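Local coordinates for sulfur carrier protein ThiS (Escherichia coli, PDB 1ZUD) that carries sulfur on its C-terminus as the donor for building the thiazole phosphate moiety of thiamine phosphate, at residues F5-M10 against Q56-Q61; Q16-L21 against H49-G54. One frame throughout, in Å; residues are numbered along the deposited sequence.

Contact 1 of 2, residues F5-M10 against Q56-Q61; sequences FNDQAM and QILLFQ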
ATOM      1  N   PHE D   5      -4.744  26.225   5.654  1.00 32.25           N
ATOM      2  CA  PHE D   5      -3.759  26.131   4.593  1.00 33.47           C
ATOM      3  C   PHE D   5      -2.811  24.984   4.955  1.00 35.96           C
ATOM      4  O   PHE D   5      -2.023  25.080   5.899  1.00 33.42           O
ATOM      5  CB  PHE D   5      -2.968  27.433   4.442  1.00 33.12           C
ATOM      6  CG  PHE D   5      -2.072  27.433   3.235  1.00 35.67           C
ATOM      7  CD1 PHE D   5      -0.760  26.939   3.301  1.00 33.95           C
ATOM      8  CD2 PHE D   5      -2.558  27.866   2.012  1.00 37.68           C
ATOM      9  CE1 PHE D   5       0.037  26.891   2.158  1.00 38.39           C
ATOM     10  CE2 PHE D   5      -1.766  27.821   0.857  1.00 39.02           C
ATOM     11  CZ  PHE D   5      -0.474  27.340   0.917  1.00 32.92           C
ATOM     12  N   ASN D   6      -2.914  23.898   4.205  1.00 33.31           N
ATOM     13  CA  ASN D   6      -2.119  22.741   4.490  1.00 33.91           C
ATOM     14  C   ASN D   6      -2.400  22.299   5.930  1.00 36.61           C
ATOM     15  O   ASN D   6      -1.492  22.106   6.724  1.00 40.55           O
ATOM     16  CB  ASN D   6      -0.628  23.029   4.260  1.00 35.22           C
ATOM     17  CG  ASN D   6      -0.218  22.829   2.793  1.00 36.16           C
ATOM     18  OD1 ASN D   6      -1.004  22.315   1.997  1.00 39.60           O
ATOM     19  ND2 ASN D   6       1.014  23.226   2.435  1.00 36.42           N
ATOM     20  N   ASP D   7      -3.686  22.134   6.217  1.00 36.10           N
ATOM     21  CA  ASP D   7      -4.222  21.691   7.496  1.00 45.27           C
ATOM     22  C   ASP D   7      -4.012  22.636   8.694  1.00 48.81           C
ATOM     23  O   ASP D   7      -4.480  22.336   9.797  1.00 50.63           O
ATOM     24  CB  ASP D   7      -3.687  20.283   7.837  1.00 47.10           C
ATOM     25  CG  ASP D   7      -3.889  19.277   6.698  1.00 50.82           C
ATOM     26  OD1 ASP D   7      -4.980  19.259   6.077  1.00 46.68           O
ATOM     27  OD2 ASP D   7      -2.949  18.491   6.433  1.00 54.81           O
ATOM     28  N   GLN D   8      -3.325  23.759   8.478  1.00 46.64           N
ATOM     29  CA  GLN D   8      -3.064  24.728   9.543  1.00 45.88           C
ATOM     30  C   GLN D   8      -3.926  25.995   9.389  1.00 45.75           C
ATOM     31  O   GLN D   8      -4.087  26.528   8.293  1.00 41.82           O
ATOM     32  CB  GLN D   8      -1.587  25.131   9.519  1.00 51.91           C
ATOM     33  CG  GLN D   8      -0.611  24.045   9.959  1.00 61.56           C
ATOM     34  CD  GLN D   8      -0.147  24.214  11.402  1.00 70.93           C
ATOM     35  OE1 GLN D   8       0.542  25.191  11.735  1.00 68.98           O
ATOM     36  NE2 GLN D   8      -0.528  23.265  12.271  1.00 75.25           N
ATOM     37  N   ALA D   9      -4.465  26.489  10.490  1.00 43.15           N
ATOM     38  CA  ALA D   9      -5.296  27.682  10.427  1.00 42.68           C
ATOM     39  C   ALA D   9      -4.452  28.897  10.082  1.00 41.15           C
ATOM     40  O   ALA D   9      -3.317  29.007  10.513  1.00 36.74           O
ATOM     41  CB  ALA D   9      -5.999  27.904  11.757  1.00 45.50           C
ATOM     42  N   MET D  10      -5.003  29.792   9.269  1.00 43.44           N
ATOM     43  CA  MET D  10      -4.302  31.033   8.910  1.00 44.90           C
ATOM     44  C   MET D  10      -5.298  32.126   8.523  1.00 44.53           C
ATOM     45  O   MET D  10      -6.426  31.847   8.113  1.00 38.43           O
ATOM     46  CB  MET D  10      -3.281  30.823   7.774  1.00 43.23           C
ATOM     47  CG  MET D  10      -3.794  30.730   6.344  1.00 51.15           C
ATOM     48  SD  MET D  10      -2.447  31.083   5.081  1.00 48.17           S
ATOM     49  CE  MET D  10      -3.299  32.211   3.997  1.00 63.03           C
ATOM     50  N   GLN D  56     -10.488  25.226   2.540  1.00 29.45           N
ATOM     51  CA  GLN D  56      -9.413  24.351   3.070  1.00 30.49           C
ATOM     52  C   GLN D  56      -8.472  24.152   1.897  1.00 24.66           C
ATOM     53  O   GLN D  56      -8.814  23.533   0.893  1.00 28.38           O
ATOM     54  CB  GLN D  56      -9.975  23.020   3.571  1.00 33.01           C
ATOM     55  CG  GLN D  56     -11.159  23.207   4.512  1.00 37.12           C
ATOM     56  CD  GLN D  56     -11.516  21.923   5.205  1.00 43.60           C
ATOM     57  OE1 GLN D  56     -11.586  20.876   4.573  1.00 49.50           O
ATOM     58  NE2 GLN D  56     -11.746  21.990   6.511  1.00 48.49           N
ATOM     59  N   ILE D  57      -7.282  24.713   2.013  1.00 26.81           N
ATOM     60  CA  ILE D  57      -6.371  24.683   0.889  1.00 26.25           C
ATOM     61  C   ILE D  57      -5.139  23.829   1.142  1.00 29.63           C
ATOM     62  O   ILE D  57      -4.607  23.808   2.245  1.00 32.07           O
ATOM     63  CB  ILE D  57      -5.936  26.101   0.572  1.00 24.67           C
ATOM     64  CG1 ILE D  57      -7.184  26.988   0.332  1.00 34.49           C
ATOM     65  CG2 ILE D  57      -5.140  26.126  -0.727  1.00 31.33           C
ATOM     66  CD1 ILE D  57      -6.800  28.464   0.135  1.00 27.66           C
ATOM     67  N   LEU D  58      -4.716  23.119   0.104  1.00 29.98           N
ATOM     68  CA  LEU D  58      -3.508  22.275   0.146  1.00 30.89           C
ATOM     69  C   LEU D  58      -2.647  22.700  -1.026  1.00 30.48           C
ATOM     70  O   LEU D  58      -3.122  22.830  -2.164  1.00 33.32           O
ATOM     71  CB  LEU D  58      -3.852  20.800  -0.070  1.00 31.81           C
ATOM     72  CG  LEU D  58      -4.833  20.157   0.887  1.00 35.84           C
ATOM     73  CD1 LEU D  58      -4.898  18.670   0.574  1.00 42.52           C
ATOM     74  CD2 LEU D  58      -4.354  20.389   2.353  1.00 40.16           C
ATOM     75  N   LEU D  59      -1.389  22.938  -0.741  1.00 25.23           N
ATOM     76  CA  LEU D  59      -0.441  23.310  -1.753  1.00 28.96           C
ATOM     77  C   LEU D  59       0.647  22.228  -1.643  1.00 30.17           C
ATOM     78  O   LEU D  59       1.231  22.069  -0.578  1.00 35.37           O
ATOM     79  CB  LEU D  59       0.140  24.662  -1.416  1.00 26.50           C
ATOM     80  CG  LEU D  59       1.228  24.995  -2.405  1.00 31.88           C
ATOM     81  CD1 LEU D  59       0.581  25.193  -3.796  1.00 33.22           C
ATOM     82  CD2 LEU D  59       2.000  26.221  -1.892  1.00 36.78           C
ATOM     83  N   PHE D  60       0.900  21.470  -2.698  1.00 28.12           N
ATOM     84  CA  PHE D  60       1.916  20.387  -2.601  1.00 32.35           C
ATOM     85  C   PHE D  60       2.735  20.277  -3.887  1.00 29.25           C
ATOM     86  O   PHE D  60       2.348  20.773  -4.942  1.00 28.66           O
ATOM     87  CB  PHE D  60       1.227  19.023  -2.281  1.00 26.26           C
ATOM     88  CG  PHE D  60       0.065  18.682  -3.219  1.00 32.20           C
ATOM     89  CD1 PHE D  60      -1.180  19.320  -3.086  1.00 30.89           C
ATOM     90  CD2 PHE D  60       0.244  17.794  -4.272  1.00 25.71           C
ATOM     91  CE1 PHE D  60      -2.227  19.072  -4.004  1.00 30.53           C
ATOM     92  CE2 PHE D  60      -0.789  17.532  -5.190  1.00 26.58           C
ATOM     93  CZ  PHE D  60      -2.042  18.179  -5.054  1.00 26.33           C
ATOM     94  N   GLN D  61       3.869  19.601  -3.811  1.00 26.66           N
ATOM     95  CA  GLN D  61       4.721  19.493  -4.997  1.00 25.18           C
ATOM     96  C   GLN D  61       4.567  18.161  -5.677  1.00 25.12           C
ATOM     97  O   GLN D  61       4.184  17.163  -5.035  1.00 23.21           O
ATOM     98  CB  GLN D  61       6.188  19.667  -4.595  1.00 30.29           C
ATOM     99  CG  GLN D  61       6.544  21.094  -4.244  1.00 45.89           C
ATOM    100  CD  GLN D  61       7.073  21.861  -5.454  1.00 54.80           C
ATOM    101  OE1 GLN D  61       7.937  21.355  -6.178  1.00 58.09           O
ATOM    102  NE2 GLN D  61       6.567  23.082  -5.673  1.00 52.18           N
TER
HETATM  103  O   HOH W   1      -5.592  22.883   4.647  1.00 35.87           O
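Two flat groups of the turn, the carboxamide of Asn-6 and the ring of Phe-5, meet the strand 56-61 in different ways. The carboxamide pairs with both backbone polar atoms of Leu-59: OD1 accepts from Leu-59 N at 2.8 Å, the donor tilted 28° from the carbonyl plane, while ND2 donates to Leu-59 O at 3.2 Å, in the carbonyl plane of Leu-59 and on a lone pair, with that oxygen nearly in the plane of the Asn-6 amide. The setting is the parallel central strand pair of the β-grasp (ubiquitin-like) fold, where a type I' turn from Phe-5 to Gln-8 ends the pairing and the side-chain amide bonds much as the backbone of a further strand residue would. With CG beside the backbone N (chi1 -85°), Asn-6 extends its amide along the partner strand.

The Phe-5 ring stands obliquely over the same strand, CZ 3.6 Å from Leu-59 CB and CD2 4.1 Å from Ile-57 CB; Leu-25 adds to its surroundings. On the ThiF side, Asp-7 OD1 lies 3.9 Å from Leu-58 CD2 and forms a salt bridge with Arg-230 of the ThiF chain. Ile-57 O receives Asn-6 N at 2.6 Å in an almost straight bond, and also a water 2.8 Å away, which in turn accepts from Asp-7 N.

Contact 2 of 2, residues Q16-L21 against H49-G54; sequences QTVHEL and HIVQDG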
ATOM      1  N   GLN D  16      -8.953  37.964  -2.310  1.00 40.17           N
ATOM      2  CA  GLN D  16      -7.655  37.627  -2.941  1.00 39.09           C
ATOM      3  C   GLN D  16      -7.733  36.440  -3.882  1.00 32.36           C
ATOM      4  O   GLN D  16      -8.498  35.516  -3.656  1.00 32.26           O
ATOM      5  CB  GLN D  16      -6.603  37.244  -1.914  1.00 42.48           C
ATOM      6  CG  GLN D  16      -6.079  38.324  -1.006  1.00 57.04           C
ATOM      7  CD  GLN D  16      -4.970  37.772  -0.102  1.00 57.76           C
ATOM      8  OE1 GLN D  16      -5.227  36.933   0.761  1.00 63.54           O
ATOM      9  NE2 GLN D  16      -3.731  38.224  -0.319  1.00 57.78           N
ATOM     10  N   THR D  17      -6.900  36.429  -4.924  1.00 31.30           N
ATOM     11  CA  THR D  17      -6.938  35.282  -5.833  1.00 26.13           C
ATOM     12  C   THR D  17      -5.912  34.266  -5.284  1.00 21.88           C
ATOM     13  O   THR D  17      -5.107  34.589  -4.434  1.00 23.55           O
ATOM     14  CB  THR D  17      -6.500  35.652  -7.265  1.00 22.18           C
ATOM     15  OG1 THR D  17      -5.172  36.192  -7.197  1.00 29.30           O
ATOM     16  CG2 THR D  17      -7.474  36.752  -7.914  1.00 27.16           C
ATOM     17  N   VAL D  18      -5.957  33.052  -5.785  1.00 25.21           N
ATOM     18  CA  VAL D  18      -4.969  32.063  -5.348  1.00 25.62           C
ATOM     19  C   VAL D  18      -3.585  32.592  -5.635  1.00 24.15           C
ATOM     20  O   VAL D  18      -2.707  32.503  -4.796  1.00 25.90           O
ATOM     21  CB  VAL D  18      -5.194  30.718  -6.078  1.00 26.81           C
ATOM     22  CG1 VAL D  18      -4.032  29.768  -5.800  1.00 25.68           C
ATOM     23  CG2 VAL D  18      -6.540  30.155  -5.657  1.00 23.37           C
ATOM     24  N   HIS D  19      -3.393  33.205  -6.812  1.00 24.92           N
ATOM     25  CA  HIS D  19      -2.077  33.735  -7.159  1.00 25.54           C
ATOM     26  C   HIS D  19      -1.641  34.762  -6.121  1.00 27.22           C
ATOM     27  O   HIS D  19      -0.509  34.717  -5.620  1.00 25.05           O
ATOM     28  CB  HIS D  19      -2.104  34.399  -8.577  1.00 27.12           C
ATOM     29  CG  HIS D  19      -0.918  35.263  -8.871  1.00 26.40           C
ATOM     30  ND1 HIS D  19       0.276  34.760  -9.357  1.00 25.97           N
ATOM     31  CD2 HIS D  19      -0.715  36.588  -8.678  1.00 29.43           C
ATOM     32  CE1 HIS D  19       1.163  35.737  -9.436  1.00 26.81           C
ATOM     33  NE2 HIS D  19       0.590  36.852  -9.029  1.00 30.64           N
ATOM     34  N   GLU D  20      -2.515  35.707  -5.778  1.00 26.68           N
ATOM     35  CA  GLU D  20      -2.091  36.730  -4.806  1.00 27.33           C
ATOM     36  C   GLU D  20      -1.759  36.115  -3.444  1.00 24.64           C
ATOM     37  O   GLU D  20      -0.816  36.528  -2.761  1.00 26.86           O
ATOM     38  CB  GLU D  20      -3.198  37.787  -4.618  1.00 32.88           C
ATOM     39  CG  GLU D  20      -3.661  38.427  -5.951  1.00 40.69           C
ATOM     40  CD  GLU D  20      -4.781  39.472  -5.759  1.00 50.07           C
ATOM     41  OE1 GLU D  20      -5.890  39.116  -5.277  1.00 44.18           O
ATOM     42  OE2 GLU D  20      -4.541  40.657  -6.089  1.00 56.75           O
ATOM     43  N   LEU D  21      -2.563  35.146  -3.025  1.00 27.83           N
ATOM     44  CA  LEU D  21      -2.282  34.483  -1.750  1.00 31.00           C
ATOM     45  C   LEU D  21      -0.919  33.759  -1.801  1.00 31.78           C
ATOM     46  O   LEU D  21      -0.125  33.865  -0.868  1.00 32.01           O
ATOM     47  CB  LEU D  21      -3.384  33.454  -1.420  1.00 32.96           C
ATOM     48  CG  LEU D  21      -3.122  32.657  -0.133  1.00 31.51           C
ATOM     49  CD1 LEU D  21      -3.069  33.639   1.017  1.00 32.83           C
ATOM     50  CD2 LEU D  21      -4.186  31.615   0.111  1.00 28.46           C
ATOM     51  N   HIS D  49      -8.988  32.769  -9.615  1.00 33.60           N
ATOM     52  CA  HIS D  49      -9.733  32.037  -8.580  1.00 32.57           C
ATOM     53  C   HIS D  49      -9.665  32.744  -7.227  1.00 30.67           C
ATOM     54  O   HIS D  49      -8.612  32.853  -6.627  1.00 32.64           O
ATOM     55  CB  HIS D  49      -9.180  30.631  -8.415  1.00 35.47           C
ATOM     56  CG  HIS D  49     -10.145  29.695  -7.767  1.00 37.99           C
ATOM     57  ND1 HIS D  49     -10.996  28.888  -8.492  1.00 40.99           N
ATOM     58  CD2 HIS D  49     -10.427  29.465  -6.459  1.00 35.81           C
ATOM     59  CE1 HIS D  49     -11.757  28.198  -7.658  1.00 41.95           C
ATOM     60  NE2 HIS D  49     -11.432  28.529  -6.420  1.00 34.71           N
ATOM     61  N   ILE D  50     -10.807  33.217  -6.750  1.00 34.85           N
ATOM     62  CA  ILE D  50     -10.896  33.905  -5.464  1.00 34.36           C
ATOM     63  C   ILE D  50     -10.968  32.916  -4.268  1.00 29.67           C
ATOM     64  O   ILE D  50     -11.735  31.961  -4.260  1.00 34.15           O
ATOM     65  CB  ILE D  50     -12.157  34.828  -5.407  1.00 39.34           C
ATOM     66  CG1 ILE D  50     -12.087  35.868  -6.524  1.00 31.39           C
ATOM     67  CG2 ILE D  50     -12.243  35.506  -4.024  1.00 35.28           C
ATOM     68  CD1 ILE D  50     -11.075  36.959  -6.257  1.00 37.38           C
ATOM     69  N   VAL D  51     -10.123  33.155  -3.271  1.00 36.54           N
ATOM     70  CA  VAL D  51     -10.110  32.310  -2.091  1.00 32.45           C
ATOM     71  C   VAL D  51     -11.227  32.794  -1.167  1.00 36.61           C
ATOM     72  O   VAL D  51     -11.296  33.990  -0.873  1.00 36.58           O
ATOM     73  CB  VAL D  51      -8.784  32.453  -1.402  1.00 34.81           C
ATOM     74  CG1 VAL D  51      -8.806  31.665  -0.083  1.00 33.91           C
ATOM     75  CG2 VAL D  51      -7.661  31.963  -2.365  1.00 29.93           C
ATOM     76  N   GLN D  52     -12.072  31.873  -0.708  1.00 35.94           N
ATOM     77  CA  GLN D  52     -13.211  32.193   0.166  1.00 38.52           C
ATOM     78  C   GLN D  52     -13.089  31.786   1.609  1.00 42.07           C
ATOM     79  O   GLN D  52     -12.528  30.728   1.920  1.00 37.73           O
ATOM     80  CB  GLN D  52     -14.453  31.561  -0.415  1.00 36.93           C
ATOM     81  CG  GLN D  52     -14.411  31.705  -1.900  1.00 49.37           C
ATOM     82  CD  GLN D  52     -15.749  31.788  -2.561  1.00 58.43           C
ATOM     83  OE1 GLN D  52     -16.602  30.893  -2.418  1.00 56.09           O
ATOM     84  NE2 GLN D  52     -15.951  32.871  -3.324  1.00 61.21           N
ATOM     85  N   ASP D  53     -13.645  32.624   2.489  1.00 39.49           N
ATOM     86  CA  ASP D  53     -13.619  32.373   3.911  1.00 41.57           C
ATOM     87  C   ASP D  53     -13.958  30.913   4.191  1.00 35.93           C
ATOM     88  O   ASP D  53     -14.907  30.410   3.642  1.00 37.25           O
ATOM     89  CB  ASP D  53     -14.655  33.236   4.619  1.00 49.01           C
ATOM     90  CG  ASP D  53     -14.848  32.813   6.055  1.00 50.08           C
ATOM     91  OD1 ASP D  53     -15.944  32.306   6.375  1.00 54.16           O
ATOM     92  OD2 ASP D  53     -13.888  32.965   6.851  1.00 53.55           O
ATOM     93  N   GLY D  54     -13.180  30.258   5.048  1.00 39.33           N
ATOM     94  CA  GLY D  54     -13.425  28.861   5.371  1.00 38.02           C
ATOM     95  C   GLY D  54     -12.911  27.884   4.323  1.00 41.36           C
ATOM     96  O   GLY D  54     -13.225  26.691   4.374  1.00 44.91           O
TER
HETATM   97  O   HOH W   2      -9.114  35.952  -0.392  1.00 38.55           O
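Gln-16 and Thr-17 lie against His-49, Ile-50 and Val-51 through a short backbone bridge just where helix 18-24 begins. Val-51 N donates to Gln-16 O at 2.9 Å, almost straight (170°). With donor and acceptor segments exchanged, Val-18 N donates to His-49 O at 2.8 Å, more bent (138° at the hydrogen). An N-H of the first helical turn, which has no acceptor within the helix, is thus satisfied by the incoming loop. The same carbonyl of His-49 is also approached by the CA-H of Thr-17.

Side chains pack on both flanks of this bridge. CG2 of Val-18, beside its backbone N, touches His-49 CB at 3.8 Å and comes obliquely to the imidazole; it also meets Val-51 CG2 at 3.9 Å. Thr-17 CG2 lies 4.0 Å from Ile-50 CD1, an apolar touch on the more exposed flank.

A second shell helps hold the bridging peptides. Thr-17 is the N-cap, and a capping box closes around it: OG1 accepts from Glu-20 N at 3.1 Å, and Glu-20 OE1 accepts the N-H of Thr-17 on its anti lone pair. A water bridges Gln-16 N, from which it accepts at 2.8 Å, and Val-51 O at 3.0 Å, perhaps shared with other acceptors.

Farther out, Val-18 packs on Leu-34 and Ile-36 of strand 32-36, while Leu-21 and Val-51 both rest on Ile-3 and Ile-57, placing the start of the helix and the loop together over the inner strands of the sheet.

In the fold
The two contacts of this small β-grasp domain have centres about 12 Å apart: contact 1 joins the turn after strand 2-5 to strand 56-61, and contact 2 joins the start of helix 18-24 to the loop before that strand. Along the chain the order is 5-10, 16-21, 49-54, 56-61, so that contact 2 falls wholly between the segments of contact 1. The two meet through buried Ile-57, whose CD1 packs on Val-51 CG1 at 3.8 Å and on Leu-21 CD2 at 4.1 Å. Contact 1 borders ThiF, whereas no other chain of the assembly touches contact 2; strand 56-61 runs on to the C-terminal Gly-66, which becomes a thioglycine in the working carrier and is unmodified here.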